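Local coordinates for trans-isoprenyl diphosphate synthase (Caulobacter crescentus, PDB 3OYR), which probably makes all-trans-octaprenyl diphosphate, a precursor of quinone side chains, by adding isopentenyl diphosphate units to farnesyl diphosphate with the help of magnesium, at residues 111-116 with 245-250; 235-239 with 341-345; 230-234 with 303-307; 251-255 with 279-285. All blocks are in the same frame, centred on the assembly; numbering follows the deposited sequence.

Interaction 1. Residues 111-116 with 245-250; sequences SQLRRG and GKNAGD. With DMA (dimethylallyl diphosphate), chain G; DMA (dimethylallyl diphosphate), chain D.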
loop_
_atom_site.group_PDB
_atom_site.type_symbol
_atom_site.label_atom_id
_atom_site.label_comp_id
_atom_site.label_asym_id
_atom_site.label_seq_id
_atom_site.Cartn_x
_atom_site.Cartn_y
_atom_site.Cartn_z
ATOM N N SER B 111 -13.589 -5.937 10.572
ATOM C CA SER B 111 -14.973 -5.615 10.168
ATOM C C SER B 111 -15.548 -6.659 9.211
ATOM O O SER B 111 -14.832 -7.167 8.351
ATOM C CB SER B 111 -15.031 -4.236 9.515
ATOM O OG SER B 111 -14.693 -3.223 10.450
ATOM N N GLN B 112 -16.835 -6.972 9.362
ATOM C CA GLN B 112 -17.445 -8.065 8.594
ATOM C C GLN B 112 -18.258 -7.596 7.383
ATOM O O GLN B 112 -18.529 -8.380 6.475
ATOM C CB GLN B 112 -18.272 -8.970 9.514
ATOM C CG GLN B 112 -17.435 -9.624 10.626
ATOM C CD GLN B 112 -18.276 -10.274 11.717
ATOM O OE1 GLN B 112 -17.929 -10.212 12.898
ATOM N NE2 GLN B 112 -19.385 -10.901 11.329
ATOM N N LEU B 113 -18.593 -6.309 7.352
ATOM C CA LEU B 113 -19.420 -5.753 6.308
ATOM C C LEU B 113 -18.821 -4.448 5.751
ATOM O O LEU B 113 -18.344 -3.606 6.502
ATOM C CB LEU B 113 -20.817 -5.469 6.866
ATOM C CG LEU B 113 -21.957 -5.332 5.858
ATOM C CD1 LEU B 113 -22.323 -6.694 5.247
ATOM C CD2 LEU B 113 -23.175 -4.705 6.523
ATOM N N ARG B 114 -18.880 -4.297 4.433
ATOM C CA ARG B 114 -18.387 -3.111 3.753
ATOM C C ARG B 114 -19.193 -2.907 2.490
ATOM O O ARG B 114 -19.259 -3.809 1.637
ATOM C CB ARG B 114 -16.889 -3.242 3.417
ATOM C CG ARG B 114 -16.379 -2.133 2.475
ATOM C CD ARG B 114 -16.304 -0.775 3.155
ATOM N NE ARG B 114 -15.304 -0.794 4.214
ATOM C CZ ARG B 114 -15.100 0.185 5.095
ATOM N NH1 ARG B 114 -15.819 1.307 5.053
ATOM N NH2 ARG B 114 -14.149 0.035 6.010
ATOM N N ARG B 115 -19.813 -1.728 2.390
ATOM C CA ARG B 115 -20.646 -1.346 1.247
ATOM C C ARG B 115 -21.776 -2.359 0.978
ATOM O O ARG B 115 -22.147 -2.610 -0.178
ATOM C CB ARG B 115 -19.794 -1.101 -0.016
ATOM C CG ARG B 115 -18.845 0.094 0.067
ATOM C CD ARG B 115 -17.964 0.192 -1.194
ATOM N NE ARG B 115 -17.122 1.404 -1.202
ATOM C CZ ARG B 115 -16.108 1.627 -2.038
ATOM N NH1 ARG B 115 -15.423 2.770 -1.949
ATOM N NH2 ARG B 115 -15.762 0.715 -2.958
ATOM N N GLY B 116 -22.309 -2.947 2.049
ATOM C CA GLY B 116 -23.454 -3.849 1.943
ATOM C C GLY B 116 -23.099 -5.299 1.655
ATOM O O GLY B 116 -23.968 -6.168 1.725
ATOM N N GLY B 245 -24.184 0.406 5.266
ATOM C CA GLY B 245 -23.487 -0.611 4.468
ATOM C C GLY B 245 -22.370 -1.298 5.236
ATOM O O GLY B 245 -21.664 -2.155 4.700
ATOM N N LYS B 246 -22.209 -0.915 6.495
ATOM C CA LYS B 246 -21.220 -1.501 7.384
ATOM C C LYS B 246 -21.869 -1.562 8.766
ATOM O O LYS B 246 -22.819 -0.836 9.024
ATOM C CB LYS B 246 -19.935 -0.653 7.390
ATOM C CG LYS B 246 -20.140 0.811 7.773
ATOM C CD LYS B 246 -18.935 1.689 7.387
ATOM C CE LYS B 246 -18.984 3.016 8.091
ATOM N NZ LYS B 246 -18.160 4.061 7.385
ATOM N N ASN B 247 -21.367 -2.437 9.637
ATOM C CA ASN B 247 -21.934 -2.617 10.971
ATOM C C ASN B 247 -21.786 -1.413 11.894
ATOM O O ASN B 247 -20.665 -0.991 12.212
ATOM C CB ASN B 247 -21.363 -3.879 11.641
ATOM C CG ASN B 247 -21.763 -5.148 10.905
ATOM O OD1 ASN B 247 -20.932 -6.017 10.605
ATOM N ND2 ASN B 247 -23.034 -5.240 10.575
ATOM N N ALA B 248 -22.928 -0.865 12.308
ATOM C CA ALA B 248 -22.984 0.078 13.425
ATOM C C ALA B 248 -22.384 -0.597 14.641
ATOM O O ALA B 248 -22.673 -1.762 14.897
ATOM C CB ALA B 248 -24.435 0.495 13.709
ATOM N N GLY B 249 -21.527 0.112 15.374
ATOM C CA GLY B 249 -20.913 -0.457 16.574
ATOM C C GLY B 249 -19.555 -1.122 16.414
ATOM O O GLY B 249 -19.013 -1.667 17.387
ATOM N N ASP B 250 -18.998 -1.086 15.203
ATOM C CA ASP B 250 -17.630 -1.584 14.977
ATOM C C ASP B 250 -16.600 -0.951 15.921
ATOM O O ASP B 250 -15.819 -1.682 16.503
ATOM C CB ASP B 250 -17.185 -1.430 13.512
ATOM C CG ASP B 250 -17.614 -2.610 12.630
ATOM O OD1 ASP B 250 -18.187 -3.589 13.165
ATOM O OD2 ASP B 250 -17.371 -2.554 11.397
HETATM C C1 DMA G . -10.677 4.954 8.887
HETATM O O1 DMA G . -11.970 5.231 9.412
HETATM C C2 DMA G . -10.696 4.067 7.681
HETATM C C3 DMA G . -9.915 4.281 6.616
HETATM C C4 DMA G . -8.944 5.413 6.508
HETATM C C5 DMA G . -10.033 3.319 5.481
HETATM P PA DMA G . -13.007 4.132 10.022
HETATM O O1A DMA G . -13.890 4.941 10.923
HETATM O O2A DMA G . -12.319 2.896 10.536
HETATM O O3A DMA G . -13.814 3.798 8.661
HETATM P PB DMA G . -14.961 2.674 8.474
HETATM O O1B DMA G . -15.362 3.024 7.065
HETATM O O2B DMA G . -15.988 2.953 9.546
HETATM O O3B DMA G . -14.310 1.323 8.667
HETATM C C1 DMA D . -15.047 5.077 4.434
HETATM O O1 DMA D . -15.208 6.078 3.420
HETATM C C2 DMA D . -13.755 5.611 4.942
HETATM C C3 DMA D . -13.691 6.460 5.971
HETATM C C4 DMA D . -14.894 6.848 6.790
HETATM C C5 DMA D . -12.337 7.000 6.311
HETATM P PA DMA D . -16.576 6.502 2.699
HETATM O O1A DMA D . -16.345 7.639 1.724
HETATM O O2A DMA D . -17.613 6.745 3.761
HETATM O O3A DMA D . -16.841 5.091 1.947
HETATM P PB DMA D . -17.428 4.803 0.459
HETATM O O1B DMA D . -16.267 5.004 -0.496
HETATM O O2B DMA D . -17.771 3.346 0.687
HETATM O O3B DMA D . -18.591 5.720 0.194
HETATM O O HOH W 1 -18.423 -6.005 11.664
HETATM O O HOH W 2 -18.663 -3.563 9.162
#
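The diphosphate-binding mouth of the prenyl synthase active site takes shape where the short strand and turn of Leu113 to Gly116 meet the loop that begins at Gly245. Gly245 leaves its helix with positive phi, a conformation easy for a residue without a side chain, and the two backbones come close enough for Gly116 N to donate to Gly245 O at 2.8 Å. The apolar branch of Leu113 packs on the same carbonyl, with CG 3.4 Å from Gly245 O. At the other end Ser111 OG lies 2.9 Å from Asp250 OD2. One water there accepts from Gln112 N and donates to Asn247 OD1 and Asp250 OD1, linking the backbone N-H to two side-chain oxygens of the facing loop.

From this frame three long cations reach the ligands. Arg114 starts with CG anti to N (chi1 170°) and then bends twice, presenting the guanidinium edge to one dimethylallyl diphosphate (chain G): NH1 donates to O1B at 2.7 Å, and NH2 reaches O3B at 3.0 Å. Lys246 NZ adds a bond of 3.0 Å to that O1B while also salt-bridged to Asp232. Arg115, extended beyond CG, serves the second ligand (chain D), its NE donating almost straight to O2B at 2.8 Å and NH1 to O1B. Arginines and a lysine converging on diphosphates in this way are characteristic of the FPP/GGPP synthase active site.

Interaction 2. Residues 235-239 with 341-345; sequences LDYGG and VSRRA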
loop_
_atom_site.group_PDB
_atom_site.type_symbol
_atom_site.label_atom_id
_atom_site.label_comp_id
_atom_site.label_asym_id
_atom_site.label_seq_id
_atom_site.Cartn_x
_atom_site.Cartn_y
_atom_site.Cartn_z
ATOM N N LEU B 235 -22.097 8.477 13.221
ATOM C CA LEU B 235 -22.878 7.443 12.519
ATOM C C LEU B 235 -22.596 6.019 13.007
ATOM O O LEU B 235 -23.456 5.148 12.923
ATOM C CB LEU B 235 -22.692 7.538 10.991
ATOM C CG LEU B 235 -23.522 8.609 10.291
ATOM C CD1 LEU B 235 -23.143 8.714 8.828
ATOM C CD2 LEU B 235 -25.027 8.333 10.442
ATOM N N ASP B 236 -21.402 5.782 13.536
ATOM C CA ASP B 236 -21.068 4.463 14.045
ATOM C C ASP B 236 -21.957 4.057 15.230
ATOM O O ASP B 236 -22.265 2.882 15.414
ATOM C CB ASP B 236 -19.604 4.380 14.446
ATOM C CG ASP B 236 -19.037 2.969 14.273
ATOM O OD1 ASP B 236 -18.949 2.492 13.121
ATOM O OD2 ASP B 236 -18.683 2.338 15.287
ATOM N N TYR B 237 -22.362 5.038 16.024
ATOM C CA TYR B 237 -23.283 4.786 17.121
ATOM C C TYR B 237 -24.734 4.972 16.690
ATOM O O TYR B 237 -25.566 4.115 16.958
ATOM C CB TYR B 237 -22.924 5.656 18.335
ATOM C CG TYR B 237 -21.655 5.190 19.016
ATOM C CD1 TYR B 237 -21.692 4.156 19.952
ATOM C CD2 TYR B 237 -20.412 5.745 18.695
ATOM C CE1 TYR B 237 -20.542 3.700 20.569
ATOM C CE2 TYR B 237 -19.250 5.301 19.319
ATOM C CZ TYR B 237 -19.336 4.270 20.261
ATOM O OH TYR B 237 -18.222 3.797 20.898
ATOM N N GLY B 238 -25.015 6.063 15.984
ATOM C CA GLY B 238 -26.382 6.457 15.658
ATOM C C GLY B 238 -26.992 5.984 14.349
ATOM O O GLY B 238 -28.189 6.175 14.125
ATOM N N GLY B 239 -26.193 5.377 13.474
ATOM C CA GLY B 239 -26.695 4.942 12.161
ATOM C C GLY B 239 -27.236 3.522 12.129
ATOM O O GLY B 239 -27.025 2.746 13.059
ATOM N N VAL B 341 -21.801 16.536 6.986
ATOM C CA VAL B 341 -22.362 16.545 8.338
ATOM C C VAL B 341 -23.768 15.921 8.402
ATOM O O VAL B 341 -24.071 15.167 9.331
ATOM C CB VAL B 341 -22.395 17.986 8.911
ATOM C CG1 VAL B 341 -22.897 18.005 10.339
ATOM C CG2 VAL B 341 -21.000 18.610 8.842
ATOM N N SER B 342 -24.614 16.209 7.414
ATOM C CA SER B 342 -26.034 15.772 7.475
ATOM C C SER B 342 -26.324 14.317 7.063
ATOM O O SER B 342 -27.326 13.738 7.512
ATOM C CB SER B 342 -26.943 16.728 6.693
ATOM O OG SER B 342 -26.709 16.655 5.301
ATOM N N ARG B 343 -25.446 13.733 6.238
ATOM C CA ARG B 343 -25.634 12.378 5.673
ATOM C C ARG B 343 -25.937 11.261 6.677
ATOM O O ARG B 343 -25.569 11.334 7.856
ATOM C CB ARG B 343 -24.404 11.968 4.845
ATOM C CG ARG B 343 -23.169 11.771 5.684
ATOM C CD ARG B 343 -21.840 11.953 4.929
ATOM N NE ARG B 343 -20.725 11.732 5.862
ATOM C CZ ARG B 343 -20.188 10.542 6.109
ATOM N NH1 ARG B 343 -19.189 10.418 6.980
ATOM N NH2 ARG B 343 -20.628 9.475 5.457
ATOM N N ARG B 344 -26.595 10.223 6.174
ATOM C CA ARG B 344 -26.931 9.028 6.945
ATOM C C ARG B 344 -26.047 7.845 6.569
ATOM O O ARG B 344 -26.107 6.796 7.209
ATOM C CB ARG B 344 -28.416 8.660 6.742
ATOM C CG ARG B 344 -29.426 9.757 7.145
ATOM C CD ARG B 344 -29.145 10.290 8.544
ATOM N NE ARG B 344 -29.176 9.219 9.548
ATOM C CZ ARG B 344 -28.595 9.276 10.746
ATOM N NH1 ARG B 344 -27.918 10.359 11.127
ATOM N NH2 ARG B 344 -28.693 8.241 11.569
ATOM N N ALA B 345 -25.232 8.021 5.526
ATOM C CA ALA B 345 -24.320 6.976 5.050
ATOM C C ALA B 345 -23.087 7.553 4.352
ATOM O O ALA B 345 -23.047 8.743 4.006
ATOM C CB ALA B 345 -25.036 6.043 4.111
ATOM O OXT ALA B 345 -22.116 6.818 4.109
#
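Leu235 fits between two arginines, presenting one methyl to each guanidinium. Its CD2 lies over a face of the Arg344 guanidinium, 3.5 Å from the plane and nearer its border than its centre, and is 3.6 Å from NH1. Its CD1 sits more loosely over a face of Arg343, 4.3 Å from NH2, and also rests 3.7 Å from the carbonyl Arg343 O. A branched leucine suits the place, since its two methyls can address two flat groups at once.

Arg344 can lie against this helix end because its chain curls back on itself, with chi2 at -50° and chi3 likewise turned. The curl brings the guanidinium edge to the end of helix 211-238, where NH2 makes a weak, poorly angled bond of 3.3 Å to Gly238 O. Gly239, just past the helix, brings its CA close to the same NH2.

Arg343 is turned differently: its guanidinium edge meets the chain's own C-terminus, NH2 donating to Ala345 O at 2.9 Å and forming a salt bridge with OXT. The carboxylate also pairs with Lys66, and Arg343 makes a cation-pi contact with Phe228 and a bond to Phe228 O.

Across the two segments, therefore, binding is mainly apolar contact with guanidinium faces, whereas the ionic bonds of Arg343 stay within the chain's own C-terminal segment. The terminal carboxylate is probably kept charged by its basic partners, tying the chain end beside the active-site helix.

Interaction 3. Residues 230-234 with 303-307; sequences LADDA and LDATL. With CA (calcium ion), chain F; DMA (dimethylallyl diphosphate), chain D.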
loop_
_atom_site.group_PDB
_atom_site.type_symbol
_atom_site.label_atom_id
_atom_site.label_comp_id
_atom_site.label_asym_id
_atom_site.label_seq_id
_atom_site.Cartn_x
_atom_site.Cartn_y
_atom_site.Cartn_z
ATOM N N LEU B 230 -15.786 13.026 11.686
ATOM C CA LEU B 230 -16.631 13.276 12.870
ATOM C C LEU B 230 -18.053 12.748 12.669
ATOM O O LEU B 230 -18.571 12.045 13.536
ATOM C CB LEU B 230 -16.657 14.761 13.226
ATOM C CG LEU B 230 -15.337 15.250 13.832
ATOM C CD1 LEU B 230 -15.282 16.743 13.816
ATOM C CD2 LEU B 230 -15.189 14.755 15.223
ATOM N N ALA B 231 -18.661 13.056 11.517
ATOM C CA ALA B 231 -19.979 12.507 11.180
ATOM C C ALA B 231 -19.944 10.987 11.063
ATOM O O ALA B 231 -20.856 10.325 11.537
ATOM C CB ALA B 231 -20.536 13.128 9.909
ATOM N N ASP B 232 -18.886 10.439 10.462
ATOM C CA ASP B 232 -18.720 8.988 10.375
ATOM C C ASP B 232 -18.638 8.340 11.750
ATOM O O ASP B 232 -19.253 7.294 11.990
ATOM C CB ASP B 232 -17.478 8.607 9.561
ATOM C CG ASP B 232 -17.373 7.118 9.346
ATOM O OD1 ASP B 232 -16.657 6.438 10.138
ATOM O OD2 ASP B 232 -18.049 6.616 8.418
ATOM N N ASP B 233 -17.873 8.957 12.651
ATOM C CA ASP B 233 -17.760 8.472 14.019
ATOM C C ASP B 233 -19.102 8.521 14.770
ATOM O O ASP B 233 -19.435 7.584 15.495
ATOM C CB ASP B 233 -16.652 9.219 14.770
ATOM C CG ASP B 233 -15.246 8.799 14.310
ATOM O OD1 ASP B 233 -15.109 7.857 13.494
ATOM O OD2 ASP B 233 -14.264 9.407 14.770
ATOM N N ALA B 234 -19.871 9.592 14.574
ATOM C CA ALA B 234 -21.217 9.697 15.142
ATOM C C ALA B 234 -22.169 8.663 14.544
ATOM O O ALA B 234 -22.953 8.056 15.273
ATOM C CB ALA B 234 -21.789 11.108 14.960
ATOM N N LEU B 303 -23.482 12.585 20.892
ATOM C CA LEU B 303 -23.689 12.524 19.453
ATOM C C LEU B 303 -23.906 13.927 18.872
ATOM O O LEU B 303 -23.309 14.274 17.850
ATOM C CB LEU B 303 -24.865 11.604 19.128
ATOM C CG LEU B 303 -25.068 11.097 17.689
ATOM C CD1 LEU B 303 -25.474 9.631 17.702
ATOM C CD2 LEU B 303 -26.087 11.934 16.898
ATOM N N ASP B 304 -24.739 14.733 19.532
ATOM C CA ASP B 304 -25.032 16.085 19.046
ATOM C C ASP B 304 -23.819 16.999 19.060
ATOM O O ASP B 304 -23.592 17.739 18.104
ATOM C CB ASP B 304 -26.199 16.719 19.812
ATOM C CG ASP B 304 -27.549 16.168 19.378
ATOM O OD1 ASP B 304 -28.440 16.036 20.247
ATOM O OD2 ASP B 304 -27.719 15.859 18.172
ATOM N N ALA B 305 -23.048 16.934 20.142
ATOM C CA ALA B 305 -21.829 17.736 20.299
ATOM C C ALA B 305 -20.749 17.402 19.236
ATOM O O ALA B 305 -20.063 18.301 18.746
ATOM C CB ALA B 305 -21.272 17.593 21.714
ATOM N N THR B 306 -20.629 16.120 18.883
ATOM C CA THR B 306 -19.769 15.644 17.787
ATOM C C THR B 306 -20.152 16.296 16.455
ATOM O O THR B 306 -19.289 16.834 15.734
ATOM C CB THR B 306 -19.858 14.105 17.656
ATOM O OG1 THR B 306 -19.480 13.496 18.895
ATOM C CG2 THR B 306 -18.923 13.584 16.555
ATOM N N LEU B 307 -21.451 16.269 16.154
ATOM C CA LEU B 307 -21.985 16.886 14.942
ATOM C C LEU B 307 -21.922 18.414 14.929
ATOM O O LEU B 307 -21.805 19.012 13.847
ATOM C CB LEU B 307 -23.402 16.369 14.621
ATOM C CG LEU B 307 -23.556 14.857 14.338
ATOM C CD1 LEU B 307 -25.024 14.471 14.122
ATOM C CD2 LEU B 307 -22.715 14.375 13.154
HETATM CA CA CA F . -16.222 4.457 11.137
HETATM C C1 DMA D . -15.047 5.077 4.434
HETATM O O1 DMA D . -15.208 6.078 3.420
HETATM C C2 DMA D . -13.755 5.611 4.942
HETATM C C3 DMA D . -13.691 6.460 5.971
HETATM C C4 DMA D . -14.894 6.848 6.790
HETATM C C5 DMA D . -12.337 7.000 6.311
HETATM P PA DMA D . -16.576 6.502 2.699
HETATM O O1A DMA D . -16.345 7.639 1.724
HETATM O O2A DMA D . -17.613 6.745 3.761
HETATM O O3A DMA D . -16.841 5.091 1.947
HETATM P PB DMA D . -17.428 4.803 0.459
HETATM O O1B DMA D . -16.267 5.004 -0.496
HETATM O O2B DMA D . -17.771 3.346 0.687
HETATM O O3B DMA D . -18.591 5.720 0.194
HETATM O O HOH W 3 -18.589 4.156 11.234
HETATM O O HOH W 4 -16.136 5.587 13.187
HETATM O O HOH W 5 -16.137 2.365 12.334
#
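Apolar contacts join Ala231 and Ala234 to Leu307 where helices 211-238 and 302-320 run nearly antiparallel, their short segments 165° apart and 9.2 Å between axes. Leu307 CD2 settles between the two alanines, 3.8 Å from Ala234 CB and 4.1 Å from Ala231 CB. The small alanine methyls leave room for this branch, and for Leu303, whose CD1 reaches 3.8 Å from Ala234 O. Leu230 and Thr306 meet at an angle, their closest side-chain atoms being CD2 and CG2.

Thr306 combines apolar and polar roles. Its methyl CG2, trans to the backbone N, faces the other helix and comes within 3.4 Å of Leu230 O; the hydroxyl OG1 bonds back to Ala302 O, within its own helix. The threonine thus offers its neighbour only carbon, while its polar atom is satisfied locally.

Metal coordination occupies another side of helix 211-238. Asp232 points away from helix 302-320, and its OD1 binds a calcium ion at 2.3 Å. Three waters and two diphosphate oxygens of dimethylallyl diphosphate (chain G) bring the ligands to six. One of the waters lies close to Asp233 OD1, which places Asp233 probably in the second shell, and another donates to Asp232 O. The other carboxylate oxygen, Asp232 OD2, is the one paired with Lys246 and lies 3.6 Å from the methyl C4 of the second ligand (chain D).

The helix is therefore two-faced: apolar packing joins it to helix 302-320, while Asp232, on the side turned away, binds the calcium and brings the polar chemistry of the site.

Interaction 4. Residues 251-255 with 279-285; sequences DFREG and AIGRREQ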
loop_
_atom_site.group_PDB
_atom_site.type_symbol
_atom_site.label_atom_id
_atom_site.label_comp_id
_atom_site.label_asym_id
_atom_site.label_seq_id
_atom_site.Cartn_x
_atom_site.Cartn_y
_atom_site.Cartn_z
ATOM N N ASP B 251 -16.630 0.379 16.092
ATOM C CA ASP B 251 -15.689 1.081 16.988
ATOM C C ASP B 251 -15.835 0.560 18.414
ATOM O O ASP B 251 -14.842 0.168 19.033
ATOM C CB ASP B 251 -15.881 2.612 16.986
ATOM C CG ASP B 251 -15.631 3.265 15.609
ATOM O OD1 ASP B 251 -14.877 2.719 14.765
ATOM O OD2 ASP B 251 -16.206 4.352 15.380
ATOM N N PHE B 252 -17.075 0.537 18.909
ATOM C CA PHE B 252 -17.357 0.054 20.252
ATOM C C PHE B 252 -16.900 -1.391 20.458
ATOM O O PHE B 252 -16.190 -1.682 21.421
ATOM C CB PHE B 252 -18.839 0.219 20.636
ATOM C CG PHE B 252 -19.132 -0.198 22.056
ATOM C CD1 PHE B 252 -18.757 0.621 23.123
ATOM C CD2 PHE B 252 -19.738 -1.423 22.330
ATOM C CE1 PHE B 252 -18.986 0.234 24.445
ATOM C CE2 PHE B 252 -19.979 -1.821 23.649
ATOM C CZ PHE B 252 -19.609 -0.987 24.710
ATOM N N ARG B 253 -17.283 -2.283 19.549
ATOM C CA ARG B 253 -16.858 -3.677 19.628
ATOM C C ARG B 253 -15.344 -3.924 19.417
ATOM O O ARG B 253 -14.820 -4.929 19.893
ATOM C CB ARG B 253 -17.726 -4.564 18.719
ATOM C CG ARG B 253 -19.064 -4.950 19.359
ATOM C CD ARG B 253 -19.947 -5.808 18.457
ATOM N NE ARG B 253 -20.878 -5.001 17.668
ATOM C CZ ARG B 253 -20.667 -4.612 16.412
ATOM N NH1 ARG B 253 -19.556 -4.955 15.775
ATOM N NH2 ARG B 253 -21.575 -3.877 15.787
ATOM N N GLU B 254 -14.646 -3.005 18.739
ATOM C CA GLU B 254 -13.169 -3.050 18.616
ATOM C C GLU B 254 -12.472 -2.492 19.858
ATOM O O GLU B 254 -11.262 -2.648 20.020
ATOM C CB GLU B 254 -12.676 -2.250 17.392
ATOM C CG GLU B 254 -12.827 -2.942 16.039
ATOM C CD GLU B 254 -13.122 -1.968 14.880
ATOM O OE1 GLU B 254 -13.911 -2.346 13.982
ATOM O OE2 GLU B 254 -12.580 -0.834 14.855
ATOM N N GLY B 255 -13.229 -1.814 20.713
ATOM C CA GLY B 255 -12.661 -1.134 21.879
ATOM C C GLY B 255 -11.950 0.139 21.468
ATOM O O GLY B 255 -10.997 0.579 22.118
ATOM N N ALA B 279 -15.861 -2.681 29.332
ATOM C CA ALA B 279 -16.199 -2.804 27.915
ATOM C C ALA B 279 -15.106 -2.333 26.952
ATOM O O ALA B 279 -14.995 -2.867 25.851
ATOM C CB ALA B 279 -17.507 -2.084 27.619
ATOM N N ILE B 280 -14.314 -1.343 27.362
ATOM C CA ILE B 280 -13.323 -0.720 26.472
ATOM C C ILE B 280 -11.877 -0.983 26.900
ATOM O O ILE B 280 -11.057 -1.432 26.092
ATOM C CB ILE B 280 -13.561 0.815 26.335
ATOM C CG1 ILE B 280 -14.989 1.115 25.847
ATOM C CG2 ILE B 280 -12.491 1.477 25.452
ATOM C CD1 ILE B 280 -15.249 0.842 24.367
ATOM N N GLY B 281 -11.576 -0.686 28.162
ATOM C CA GLY B 281 -10.228 -0.831 28.715
ATOM C C GLY B 281 -9.772 -2.273 28.794
ATOM O O GLY B 281 -8.675 -2.607 28.340
ATOM N N ARG B 282 -10.616 -3.127 29.369
ATOM C CA ARG B 282 -10.348 -4.564 29.417
ATOM C C ARG B 282 -11.009 -5.282 28.241
ATOM O O ARG B 282 -10.664 -6.430 27.938
ATOM C CB ARG B 282 -10.817 -5.171 30.741
ATOM C CG ARG B 282 -10.221 -4.535 31.985
ATOM C CD ARG B 282 -10.433 -5.434 33.187
ATOM N NE ARG B 282 -11.102 -4.735 34.283
ATOM C CZ ARG B 282 -12.398 -4.844 34.566
ATOM N NH1 ARG B 282 -13.186 -5.630 33.841
ATOM N NH2 ARG B 282 -12.911 -4.165 35.582
ATOM N N ARG B 283 -11.962 -4.592 27.606
ATOM C CA ARG B 283 -12.640 -5.023 26.364
ATOM C C ARG B 283 -13.498 -6.302 26.483
ATOM O O ARG B 283 -13.550 -7.124 25.557
ATOM C CB ARG B 283 -11.649 -5.100 25.189
ATOM C CG ARG B 283 -12.174 -4.500 23.903
ATOM C CD ARG B 283 -11.068 -4.364 22.870
ATOM N NE ARG B 283 -10.660 -5.651 22.310
ATOM C CZ ARG B 283 -11.281 -6.280 21.313
ATOM N NH1 ARG B 283 -10.823 -7.445 20.884
ATOM N NH2 ARG B 283 -12.358 -5.756 20.744
ATOM N N GLU B 284 -14.180 -6.437 27.622
ATOM C CA GLU B 284 -15.051 -7.582 27.910
ATOM C C GLU B 284 -16.489 -7.215 27.563
ATOM O O GLU B 284 -17.042 -6.272 28.134
ATOM C CB GLU B 284 -14.940 -7.978 29.385
ATOM C CG GLU B 284 -13.502 -8.177 29.875
ATOM C CD GLU B 284 -13.412 -8.450 31.368
ATOM O OE1 GLU B 284 -14.072 -9.398 31.844
ATOM O OE2 GLU B 284 -12.673 -7.724 32.067
ATOM N N GLN B 285 -17.091 -7.953 26.627
ATOM C CA GLN B 285 -18.334 -7.508 25.986
ATOM C C GLN B 285 -19.373 -8.567 25.608
ATOM O O GLN B 285 -19.054 -9.740 25.402
ATOM C CB GLN B 285 -18.005 -6.708 24.725
ATOM C CG GLN B 285 -17.720 -5.251 24.975
ATOM C CD GLN B 285 -17.522 -4.488 23.702
ATOM O OE1 GLN B 285 -18.138 -4.789 22.680
ATOM N NE2 GLN B 285 -16.662 -3.483 23.751
#
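Phe252 O is gripped by two donors, Gly255 N at 3.0 Å and the side-chain amide Gln285 NE2 at 3.0 Å. They arrive from opposite faces of the carbonyl plane, and the bond from Gln285 is nearly straight (174°). The same NE2 spends its other proton on Ala279 O at 2.8 Å. Both acceptors lie close to the plane of the amide, so the two bonds fix its rotation. A glutamine suits this post: its one nitrogen can bridge the carbonyls of two helix ends.

Thus held, the amide lies over a face of the Phe252 ring, with NE2 3.7 Å from the ring plane, nearer the border than the centre, and the two planes only 22° apart. Its oxygen is turned to the aliphatic part of Arg253, where OE1 is 3.5 Å from CG. Phe252 reaches across because chi1 is fully staggered at -176°, CG lying trans to N, which sends the ring to Ala279 and Ile280. Ring atom CZ meets Ala279 CB at 3.8 Å, and CD1 packs on Ile280 CD1; Phe290 and Tyr237 also touch the Phe252 side chain.

Arg283 passes the end of helix 250-254 with its CD 3.7 Å from Gly255 CA. Glycine leaves this path clear and readily adopts the positive phi needed there. Elsewhere Glu254 forms a salt bridge with Lys256.

Gly255 with its bonds back into the last turn forms a Schellman motif, the classic glycine-terminated helix end, here with a glutamine from the loop after helix 273-281 also bonding to a carbonyl of that turn.

Interaction 3 is buried and mainly apolar across its helices, whereas interaction 1 lies at the surface and relies on backbone, water and ligand bonds; interactions 2 and 4 are partly buried and mix both. Interactions 2 and 3 use successive turns of helix 211-238, packed against the C-terminal end and helix 302-320. Interactions 1 and 3 meet at the calcium and diphosphate site and touch the same dimethylallyl diphosphate (chain D). Asp236 ties further contacts together, its backbone O probably accepting from Gly249 and its OD2 from Asp251. Interaction 4, farthest from the chain centre, is nested within the loops closed by interactions 2 and 3.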